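Local atomic coordinates of PA1221 (Pseudomonas aeruginosa, PDB entry 4DG8), a protein that belongs to the ANL superfamily of AMP-binding enzymes, binds adenosine monophosphate and carries a phosphopantetheine attachment site. Residues C125-T133 against G140-H148; Y427-F438 against L475-P485. All blocks are in the same frame, centred on the assembly; numbering follows the deposited sequence.

From the N terminus, the chain first closes contact 1, where a connection of six residues without helix or strand between 125-133 and 140-148 brings 143-145 alongside 125-130, parallel to it, as the outermost strand on that side of a seven-stranded mixed sheet. Contact 2 comes much later and closes a longer loop: the 36 residues between 427-438 and 475-485 include the whole of strands 444-454 and 457-466, against which helix 431-439 also packs. The two contacts follow in series, neither nesting nor crossing. The centres of contact 1 and contact 2 lie about 27 Å apart. Contact 1 finishes a sheet edge, whereas contact 2 ties the strand carrying Arg428, at the adenosine monophosphate pocket, to the end of helix 473-478 and the turn that follows it.

Contact 1: residues C125-T133 against G140-H148; sequences CRLILDCST and GLPCVPVRH
Ile128 accepts a backbone hydrogen bond from Val144, and these two with Pro142 bury the most surface here. Both the backbone N and the O of Ile128 are bonded to the neighbouring strand: its N donates to Pro142 O at 2.6 Å, and its O accepts from Val144 N at 2.9 Å with an N-H...O angle of 160°. Its CB and CG2 both lie against Cys143 SG, on the same face of the sheet. The Pro142 ring packs its CB and CG against Arg126 O, and the residue itself centres an inverse gamma turn that leads into strand 143-145. Asp130 N to Val144 O and Val146 N to Asp130 O continue the pattern, and the 30° between the strand directions confirms a parallel pair, added at the edge of the sheet whose next strand is 79-83. Val144 divides its branches on the other face. CG1, anti to the carbonyl carbon (chi1 -61°), meets Leu127 CD1 at 3.5 Å as the two side chains cross at about a right angle, while CG2 runs beside Leu129 CD2 at 3.6 Å. Beyond the strands, the extended Arg147 turns its guanidinium end-on to Cys131 O, with NH1 at 2.8 Å and NH2 at 3.0 Å. That oxygen lies in the guanidinium plane, while Thr133 CG2 sits over one face.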
loop_
_atom_site.group_PDB
_atom_site.type_symbol
_atom_site.label_atom_id
_atom_site.label_comp_id
_atom_site.label_asym_id
_atom_site.label_seq_id
_atom_site.Cartn_x
_atom_site.Cartn_y
_atom_site.Cartn_z
ATOM N N CYS A 125 16.786 -0.729 10.632
ATOM C CA CYS A 125 17.204 -0.696 9.240
ATOM C C CYS A 125 18.690 -0.403 9.204
ATOM O O CYS A 125 19.130 0.641 9.677
ATOM C CB CYS A 125 16.454 0.391 8.482
ATOM S SG CYS A 125 16.915 0.522 6.727
ATOM N N ARG A 126 19.455 -1.331 8.638
ATOM C CA ARG A 126 20.912 -1.298 8.762
ATOM C C ARG A 126 21.588 -0.423 7.714
ATOM O O ARG A 126 22.662 0.106 7.938
ATOM C CB ARG A 126 21.493 -2.718 8.717
ATOM C CG ARG A 126 20.795 -3.724 9.649
ATOM C CD ARG A 126 21.103 -3.477 11.125
ATOM N NE ARG A 126 22.495 -3.794 11.446
ATOM C CZ ARG A 126 22.973 -5.026 11.601
ATOM N NH1 ARG A 126 22.168 -6.076 11.476
ATOM N NH2 ARG A 126 24.258 -5.206 11.893
ATOM N N LEU A 127 20.984 -0.351 6.538
ATOM C CA LEU A 127 21.618 0.281 5.400
ATOM C C LEU A 127 20.531 0.713 4.415
ATOM O O LEU A 127 19.497 0.045 4.280
ATOM C CB LEU A 127 22.575 -0.728 4.747
ATOM C CG LEU A 127 23.247 -0.300 3.441
ATOM C CD1 LEU A 127 24.024 0.988 3.683
ATOM C CD2 LEU A 127 24.165 -1.393 2.918
ATOM N N ILE A 128 20.763 1.809 3.706
ATOM C CA ILE A 128 19.785 2.269 2.740
ATOM C C ILE A 128 20.410 2.291 1.350
ATOM O O ILE A 128 21.449 2.932 1.134
ATOM C CB ILE A 128 19.242 3.674 3.084
ATOM C CG1 ILE A 128 18.510 3.666 4.433
ATOM C CG2 ILE A 128 18.323 4.194 1.956
ATOM C CD1 ILE A 128 18.191 5.061 4.957
ATOM N N LEU A 129 19.767 1.614 0.405
ATOM C CA LEU A 129 20.290 1.563 -0.957
ATOM C C LEU A 129 19.749 2.756 -1.719
ATOM O O LEU A 129 18.564 2.818 -1.998
ATOM C CB LEU A 129 19.833 0.273 -1.634
ATOM C CG LEU A 129 20.390 -0.999 -0.999
ATOM C CD1 LEU A 129 19.861 -2.225 -1.726
ATOM C CD2 LEU A 129 21.918 -0.949 -1.046
ATOM N N ASP A 130 20.624 3.691 -2.076
ATOM C CA ASP A 130 20.179 4.927 -2.706
ATOM C C ASP A 130 20.172 4.733 -4.204
ATOM O O ASP A 130 21.225 4.547 -4.802
ATOM C CB ASP A 130 21.137 6.074 -2.340
ATOM C CG ASP A 130 20.663 7.427 -2.865
ATOM O OD1 ASP A 130 19.790 7.461 -3.749
ATOM O OD2 ASP A 130 21.164 8.461 -2.394
ATOM N N CYS A 131 18.986 4.736 -4.810
ATOM C CA CYS A 131 18.873 4.533 -6.253
ATOM C C CYS A 131 18.707 5.813 -7.047
ATOM O O CYS A 131 18.573 5.753 -8.266
ATOM C CB CYS A 131 17.719 3.583 -6.605
ATOM S SG CYS A 131 17.919 1.934 -5.954
ATOM N N SER A 132 18.683 6.964 -6.376
ATOM C CA SER A 132 18.462 8.221 -7.094
ATOM C C SER A 132 19.585 8.458 -8.096
ATOM O O SER A 132 20.710 7.987 -7.922
ATOM C CB SER A 132 18.351 9.402 -6.131
ATOM O OG SER A 132 19.519 9.525 -5.339
ATOM N N THR A 133 19.274 9.146 -9.176
ATOM C CA THR A 133 20.324 9.507 -10.108
ATOM C C THR A 133 21.036 10.761 -9.606
ATOM O O THR A 133 22.261 10.863 -9.663
ATOM C CB THR A 133 19.763 9.735 -11.508
ATOM O OG1 THR A 133 18.822 10.812 -11.464
ATOM C CG2 THR A 133 19.068 8.470 -12.003
ATOM N N GLY A 140 23.559 11.691 7.517
ATOM C CA GLY A 140 24.052 10.793 8.537
ATOM C C GLY A 140 23.376 9.443 8.544
ATOM O O GLY A 140 23.817 8.550 9.248
ATOM N N LEU A 141 22.296 9.288 7.776
ATOM C CA LEU A 141 21.657 7.981 7.638
ATOM C C LEU A 141 22.578 7.071 6.831
ATOM O O LEU A 141 23.366 7.550 6.019
ATOM C CB LEU A 141 20.300 8.101 6.955
ATOM C CG LEU A 141 19.229 8.937 7.664
ATOM C CD1 LEU A 141 18.125 9.346 6.697
ATOM C CD2 LEU A 141 18.650 8.205 8.876
ATOM N N PRO A 142 22.493 5.752 7.060
ATOM C CA PRO A 142 23.453 4.822 6.439
ATOM C C PRO A 142 23.089 4.486 4.985
ATOM O O PRO A 142 22.451 3.472 4.740
ATOM C CB PRO A 142 23.382 3.577 7.339
ATOM C CG PRO A 142 22.004 3.621 7.953
ATOM C CD PRO A 142 21.583 5.088 8.015
ATOM N N CYS A 143 23.482 5.357 4.055
ATOM C CA CYS A 143 23.147 5.228 2.637
ATOM C C CYS A 143 24.346 4.841 1.804
ATOM O O CYS A 143 25.454 5.276 2.079
ATOM C CB CYS A 143 22.659 6.561 2.073
ATOM S SG CYS A 143 20.956 6.964 2.381
ATOM N N VAL A 144 24.107 4.048 0.764
ATOM C CA VAL A 144 25.129 3.773 -0.234
ATOM C C VAL A 144 24.568 3.999 -1.632
ATOM O O VAL A 144 23.407 3.694 -1.888
ATOM C CB VAL A 144 25.678 2.338 -0.118
ATOM C CG1 VAL A 144 26.319 2.138 1.236
ATOM C CG2 VAL A 144 24.578 1.299 -0.350
ATOM N N PRO A 145 25.387 4.576 -2.530
ATOM C CA PRO A 145 24.953 4.801 -3.917
ATOM C C PRO A 145 24.853 3.467 -4.633
ATOM O O PRO A 145 25.828 2.718 -4.675
ATOM C CB PRO A 145 26.093 5.637 -4.506
ATOM C CG PRO A 145 27.310 5.225 -3.710
ATOM C CD PRO A 145 26.817 4.876 -2.325
ATOM N N VAL A 146 23.718 3.187 -5.250
ATOM C CA VAL A 146 23.503 1.838 -5.741
ATOM C C VAL A 146 24.265 1.582 -7.046
ATOM O O VAL A 146 24.607 0.452 -7.351
ATOM C CB VAL A 146 22.003 1.501 -5.876
ATOM C CG1 VAL A 146 21.454 2.020 -7.206
ATOM C CG2 VAL A 146 21.796 0.005 -5.738
ATOM N N ARG A 147 24.548 2.641 -7.793
ATOM C CA ARG A 147 25.270 2.512 -9.052
ATOM C C ARG A 147 26.771 2.467 -8.801
ATOM O O ARG A 147 27.562 2.117 -9.681
ATOM C CB ARG A 147 24.908 3.674 -9.988
ATOM C CG ARG A 147 23.510 3.551 -10.591
ATOM C CD ARG A 147 23.057 4.799 -11.352
ATOM N NE ARG A 147 21.622 4.722 -11.626
ATOM C CZ ARG A 147 20.677 4.993 -10.729
ATOM N NH1 ARG A 147 21.023 5.378 -9.508
ATOM N NH2 ARG A 147 19.389 4.881 -11.046
ATOM N N HIS A 148 27.166 2.889 -7.609
ATOM C CA HIS A 148 28.583 2.952 -7.259
ATOM C C HIS A 148 29.196 1.871 -6.353
ATOM O O HIS A 148 30.305 2.043 -5.850
ATOM C CB HIS A 148 29.019 4.387 -6.958
ATOM C CG HIS A 148 28.937 5.276 -8.162
ATOM N ND1 HIS A 148 27.755 5.846 -8.586
ATOM C CD2 HIS A 148 29.876 5.638 -9.070
ATOM C CE1 HIS A 148 27.975 6.549 -9.684
ATOM N NE2 HIS A 148 29.253 6.439 -9.997
#

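Contact 2: residues Y427-F438 against L475-P485; sequences YRLDLPALEQRF and LLRQLPTWQRP. With AMP (adenosine monophosphate), chain B.
Aromatic stacking dominates one end of the contact, where Tyr427 lies face to face with the five-membered ring of Trp482. The centroids are 3.9 Å apart and the planes open by 30°, so the stack is splayed; Tyr427 CD2 comes within 3.3 Å of Trp482 CD2. Tyr427 CB extends the overlap as a CH-pi contact over the six-membered ring. Trp482 CG sits between its backbone N and carbonyl carbon (chi1 73°), a setting that brings the indole across to the tyrosine, and Gln483 CG covers the opposite indole face. The phenol oxygen is hydrogen-bonded to Ser214.

A second CH-pi contact marks the helical end: Leu475 CD2 stands 3.6 Å from the Phe438 ring centroid, only 2° off the normal. Leu476 CD2 meets the same ring at its edge, and Pro485 CG approaches CZ obliquely.

Apolar packing joins these two ends. Leu429 CD1 reaches Trp482 CH2 at 3.8 Å, and Leu434 CD1 lies near Leu479 CD2. Separately, the extended chain of Arg437 lays one guanidinium face over the methyl group Leu475 CD1, with NE 3.5 Å from that carbon.

The hydrogen bonds and charges lie within a segment or lead to partners outside the pair. Asp430 caps helix 431-439 through OD1 to Ala433 N, and Arg428, turned away from 475-485, sets its guanidinium face over O3P of adenosine monophosphate, with CZ 3.0 Å from that oxygen. Arg428 NH1 also forms a salt bridge with Glu313.

With no hydrogen bond found between the segments, 475-485 is held to 427-438 by aromatic rings, aliphatic side chains and one guanidinium face, and the strand that presents Arg428 to the phosphate is backed by a stacked indole.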
loop_
_atom_site.group_PDB
_atom_site.type_symbol
_atom_site.label_atom_id
_atom_site.label_comp_id
_atom_site.label_asym_id
_atom_site.label_seq_id
_atom_site.Cartn_x
_atom_site.Cartn_y
_atom_site.Cartn_z
ATOM N N TYR A 427 -2.436 6.994 2.688
ATOM C CA TYR A 427 -2.063 6.645 4.056
ATOM C C TYR A 427 -3.248 6.632 5.021
ATOM O O TYR A 427 -4.099 7.524 4.990
ATOM C CB TYR A 427 -1.042 7.650 4.597
ATOM C CG TYR A 427 0.267 7.707 3.853
ATOM C CD1 TYR A 427 1.169 6.650 3.922
ATOM C CD2 TYR A 427 0.621 8.830 3.106
ATOM C CE1 TYR A 427 2.382 6.706 3.257
ATOM C CE2 TYR A 427 1.832 8.897 2.432
ATOM C CZ TYR A 427 2.710 7.832 2.518
ATOM O OH TYR A 427 3.916 7.871 1.858
ATOM N N ARG A 428 -3.301 5.629 5.894
ATOM C CA ARG A 428 -4.176 5.724 7.055
ATOM C C ARG A 428 -3.620 6.756 8.053
ATOM O O ARG A 428 -2.405 6.878 8.265
ATOM C CB ARG A 428 -4.331 4.367 7.741
ATOM C CG ARG A 428 -5.121 3.352 6.948
ATOM C CD ARG A 428 -5.054 1.975 7.623
ATOM N NE ARG A 428 -3.696 1.433 7.646
ATOM C CZ ARG A 428 -3.394 0.194 8.034
ATOM N NH1 ARG A 428 -4.355 -0.632 8.439
ATOM N NH2 ARG A 428 -2.127 -0.220 8.021
ATOM N N LEU A 429 -4.514 7.506 8.672
ATOM C CA LEU A 429 -4.087 8.493 9.637
ATOM C C LEU A 429 -5.048 8.518 10.799
ATOM O O LEU A 429 -6.284 8.591 10.602
ATOM C CB LEU A 429 -4.028 9.875 8.986
ATOM C CG LEU A 429 -3.496 10.982 9.889
ATOM C CD1 LEU A 429 -2.104 10.600 10.387
ATOM C CD2 LEU A 429 -3.482 12.300 9.148
ATOM N N ASP A 430 -4.484 8.523 12.004
ATOM C CA ASP A 430 -5.300 8.672 13.192
ATOM C C ASP A 430 -5.394 10.177 13.322
ATOM O O ASP A 430 -4.501 10.852 13.842
ATOM C CB ASP A 430 -4.557 8.087 14.392
ATOM C CG ASP A 430 -5.397 8.068 15.652
ATOM O OD1 ASP A 430 -6.343 8.889 15.765
ATOM O OD2 ASP A 430 -5.087 7.237 16.543
ATOM N N LEU A 431 -6.533 10.686 12.873
ATOM C CA LEU A 431 -6.725 12.118 12.732
ATOM C C LEU A 431 -6.853 12.776 14.106
ATOM O O LEU A 431 -6.232 13.814 14.361
ATOM C CB LEU A 431 -7.931 12.402 11.831
ATOM C CG LEU A 431 -8.209 13.863 11.475
ATOM C CD1 LEU A 431 -7.028 14.454 10.734
ATOM C CD2 LEU A 431 -9.465 13.956 10.634
ATOM N N PRO A 432 -7.658 12.166 14.999
ATOM C CA PRO A 432 -7.829 12.755 16.328
ATOM C C PRO A 432 -6.520 12.792 17.114
ATOM O O PRO A 432 -6.336 13.709 17.920
ATOM C CB PRO A 432 -8.842 11.820 16.999
ATOM C CG PRO A 432 -9.557 11.175 15.874
ATOM C CD PRO A 432 -8.513 10.979 14.823
ATOM N N ALA A 433 -5.622 11.837 16.874
ATOM C CA ALA A 433 -4.320 11.844 17.551
ATOM C C ALA A 433 -3.468 13.028 17.101
ATOM O O ALA A 433 -2.908 13.745 17.931
ATOM C CB ALA A 433 -3.571 10.525 17.334
ATOM N N LEU A 434 -3.394 13.235 15.787
ATOM C CA LEU A 434 -2.627 14.341 15.212
ATOM C C LEU A 434 -3.211 15.692 15.646
ATOM O O LEU A 434 -2.488 16.660 15.949
ATOM C CB LEU A 434 -2.589 14.210 13.678
ATOM C CG LEU A 434 -1.776 15.267 12.921
ATOM C CD1 LEU A 434 -0.341 15.283 13.441
ATOM C CD2 LEU A 434 -1.824 15.052 11.393
ATOM N N GLU A 435 -4.533 15.732 15.694
ATOM C CA GLU A 435 -5.272 16.900 16.155
ATOM C C GLU A 435 -4.903 17.220 17.609
ATOM O O GLU A 435 -4.568 18.366 17.961
ATOM C CB GLU A 435 -6.761 16.588 16.052
ATOM C CG GLU A 435 -7.686 17.776 16.051
ATOM C CD GLU A 435 -9.094 17.374 15.660
ATOM O OE1 GLU A 435 -9.670 18.029 14.769
ATOM O OE2 GLU A 435 -9.615 16.389 16.231
ATOM N N GLN A 436 -4.972 16.192 18.451
ATOM C CA GLN A 436 -4.640 16.326 19.865
ATOM C C GLN A 436 -3.194 16.791 19.996
ATOM O O GLN A 436 -2.852 17.566 20.892
ATOM C CB GLN A 436 -4.870 15.001 20.601
ATOM C CG GLN A 436 -4.487 15.022 22.085
ATOM C CD GLN A 436 -5.222 16.097 22.883
ATOM O OE1 GLN A 436 -4.606 16.852 23.636
ATOM N NE2 GLN A 436 -6.541 16.161 22.726
ATOM N N ARG A 437 -2.356 16.334 19.072
ATOM C CA ARG A 437 -0.962 16.748 19.020
ATOM C C ARG A 437 -0.789 18.249 18.708
ATOM O O ARG A 437 0.057 18.928 19.309
ATOM C CB ARG A 437 -0.191 15.874 18.029
ATOM C CG ARG A 437 1.277 16.202 17.962
ATOM C CD ARG A 437 2.067 15.171 17.158
ATOM N NE ARG A 437 3.492 15.485 17.262
ATOM C CZ ARG A 437 4.438 15.059 16.429
ATOM N NH1 ARG A 437 4.132 14.277 15.396
ATOM N NH2 ARG A 437 5.699 15.429 16.637
ATOM N N PHE A 438 -1.585 18.769 17.774
ATOM C CA PHE A 438 -1.615 20.210 17.539
ATOM C C PHE A 438 -2.078 20.973 18.788
ATOM O O PHE A 438 -1.507 22.008 19.133
ATOM C CB PHE A 438 -2.513 20.567 16.344
ATOM C CG PHE A 438 -1.785 20.626 15.025
ATOM C CD1 PHE A 438 -1.221 21.814 14.583
ATOM C CD2 PHE A 438 -1.683 19.500 14.217
ATOM C CE1 PHE A 438 -0.552 21.879 13.366
ATOM C CE2 PHE A 438 -1.016 19.557 12.993
ATOM C CZ PHE A 438 -0.449 20.747 12.571
ATOM N N LEU A 475 6.099 22.271 14.800
ATOM C CA LEU A 475 5.501 20.951 14.624
ATOM C C LEU A 475 5.529 20.529 13.152
ATOM O O LEU A 475 5.938 19.413 12.822
ATOM C CB LEU A 475 4.067 20.927 15.154
ATOM C CG LEU A 475 3.278 19.635 14.914
ATOM C CD1 LEU A 475 4.021 18.411 15.455
ATOM C CD2 LEU A 475 1.903 19.758 15.544
ATOM N N LEU A 476 5.099 21.429 12.271
ATOM C CA LEU A 476 5.109 21.157 10.832
ATOM C C LEU A 476 6.498 20.725 10.353
ATOM O O LEU A 476 6.630 19.776 9.576
ATOM C CB LEU A 476 4.645 22.384 10.044
ATOM C CG LEU A 476 3.238 22.890 10.345
ATOM C CD1 LEU A 476 2.925 24.099 9.485
ATOM C CD2 LEU A 476 2.228 21.792 10.105
ATOM N N ARG A 477 7.527 21.435 10.814
ATOM C CA ARG A 477 8.906 21.067 10.506
ATOM C C ARG A 477 9.260 19.621 10.885
ATOM O O ARG A 477 10.116 19.004 10.247
ATOM C CB ARG A 477 9.883 22.027 11.184
ATOM C CG ARG A 477 9.958 23.393 10.539
ATOM C CD ARG A 477 11.156 24.156 11.060
ATOM N NE ARG A 477 10.990 24.577 12.449
ATOM C CZ ARG A 477 10.502 25.760 12.816
ATOM N NH1 ARG A 477 10.128 26.640 11.896
ATOM N NH2 ARG A 477 10.387 26.067 14.103
ATOM N N GLN A 478 8.626 19.093 11.933
ATOM C CA GLN A 478 8.932 17.739 12.404
ATOM C C GLN A 478 8.076 16.641 11.778
ATOM O O GLN A 478 8.390 15.454 11.904
ATOM C CB GLN A 478 8.789 17.666 13.919
ATOM C CG GLN A 478 9.878 18.403 14.681
ATOM C CD GLN A 478 9.758 18.187 16.169
ATOM O OE1 GLN A 478 9.122 18.974 16.867
ATOM N NE2 GLN A 478 10.353 17.105 16.664
ATOM N N LEU A 479 6.996 17.032 11.110
ATOM C CA LEU A 479 6.079 16.058 10.520
ATOM C C LEU A 479 6.541 15.617 9.134
ATOM O O LEU A 479 7.207 16.368 8.419
ATOM C CB LEU A 479 4.651 16.623 10.448
ATOM C CG LEU A 479 3.963 17.045 11.756
ATOM C CD1 LEU A 479 2.649 17.775 11.461
ATOM C CD2 LEU A 479 3.730 15.856 12.691
ATOM N N PRO A 480 6.191 14.387 8.747
ATOM C CA PRO A 480 6.451 14.026 7.353
ATOM C C PRO A 480 5.583 14.893 6.440
ATOM O O PRO A 480 4.518 15.354 6.868
ATOM C CB PRO A 480 6.030 12.556 7.287
ATOM C CG PRO A 480 5.064 12.381 8.407
ATOM C CD PRO A 480 5.512 13.314 9.495
ATOM N N THR A 481 6.041 15.128 5.215
ATOM C CA THR A 481 5.335 16.021 4.302
ATOM C C THR A 481 3.845 15.681 4.225
ATOM O O THR A 481 2.992 16.573 4.294
ATOM C CB THR A 481 5.935 15.993 2.869
ATOM O OG1 THR A 481 5.961 14.646 2.380
ATOM C CG2 THR A 481 7.347 16.579 2.855
ATOM N N TRP A 482 3.541 14.390 4.113
ATOM C CA TRP A 482 2.168 13.950 3.862
ATOM C C TRP A 482 1.208 14.217 5.037
ATOM O O TRP A 482 -0.003 14.154 4.864
ATOM C CB TRP A 482 2.142 12.478 3.451
ATOM C CG TRP A 482 2.405 11.531 4.583
ATOM C CD1 TRP A 482 3.614 11.030 4.976
ATOM C CD2 TRP A 482 1.427 10.958 5.460
ATOM N NE1 TRP A 482 3.449 10.184 6.054
ATOM C CE2 TRP A 482 2.117 10.124 6.370
ATOM C CE3 TRP A 482 0.032 11.068 5.567
ATOM C CZ2 TRP A 482 1.462 9.405 7.374
ATOM C CZ3 TRP A 482 -0.620 10.351 6.566
ATOM C CH2 TRP A 482 0.097 9.531 7.456
ATOM N N GLN A 483 1.748 14.510 6.222
ATOM C CA GLN A 483 0.923 14.866 7.377
ATOM C C GLN A 483 0.814 16.363 7.650
ATOM O O GLN A 483 0.107 16.764 8.574
ATOM C CB GLN A 483 1.464 14.210 8.647
ATOM C CG GLN A 483 1.377 12.707 8.660
ATOM C CD GLN A 483 1.851 12.118 9.977
ATOM O OE1 GLN A 483 2.228 12.845 10.894
ATOM N NE2 GLN A 483 1.840 10.794 10.072
ATOM N N ARG A 484 1.532 17.187 6.893
ATOM C CA ARG A 484 1.497 18.631 7.136
ATOM C C ARG A 484 0.265 19.238 6.507
ATOM O O ARG A 484 0.032 19.061 5.312
ATOM C CB ARG A 484 2.734 19.320 6.566
ATOM C CG ARG A 484 4.034 18.923 7.246
ATOM C CD ARG A 484 5.203 19.373 6.400
ATOM N NE ARG A 484 6.465 18.829 6.879
ATOM C CZ ARG A 484 7.622 19.000 6.253
ATOM N NH1 ARG A 484 7.665 19.699 5.121
ATOM N NH2 ARG A 484 8.728 18.473 6.758
ATOM N N PRO A 485 -0.537 19.958 7.305
ATOM C CA PRO A 485 -1.726 20.599 6.730
ATOM C C PRO A 485 -1.343 21.499 5.565
ATOM O O PRO A 485 -0.296 22.147 5.605
ATOM C CB PRO A 485 -2.265 21.442 7.883
ATOM C CG PRO A 485 -1.811 20.708 9.103
ATOM C CD PRO A 485 -0.460 20.133 8.762
HETATM P P AMP B . -4.186 0.526 3.908
HETATM O O1P AMP B . -3.323 1.769 3.894
HETATM O O2P AMP B . -4.240 -0.337 2.654
HETATM O O3P AMP B . -3.737 -0.298 5.101
HETATM O "O5'" AMP B . -5.666 0.911 4.343
HETATM C "C5'" AMP B . -6.602 -0.095 4.675
HETATM C "C4'" AMP B . -7.951 0.487 4.997
HETATM O "O4'" AMP B . -8.432 1.280 3.879
HETATM C "C3'" AMP B . -9.059 -0.521 5.243
HETATM O "O3'" AMP B . -9.028 -1.062 6.559
HETATM C "C2'" AMP B . -10.314 0.283 4.934
HETATM O "O2'" AMP B . -10.640 1.134 6.027
HETATM C "C1'" AMP B . -9.838 1.153 3.767
HETATM N N9 AMP B . -10.151 0.541 2.455
HETATM C C8 AMP B . -9.255 -0.114 1.677
HETATM N N7 AMP B . -9.823 -0.568 0.534
HETATM C C5 AMP B . -11.119 -0.221 0.556
HETATM C C6 AMP B . -12.289 -0.395 -0.347
HETATM N N6 AMP B . -12.175 -1.051 -1.517
HETATM N N1 AMP B . -13.478 0.130 0.038
HETATM C C2 AMP B . -13.588 0.790 1.210
HETATM N N3 AMP B . -12.570 0.985 2.073
HETATM C C4 AMP B . -11.328 0.518 1.818
#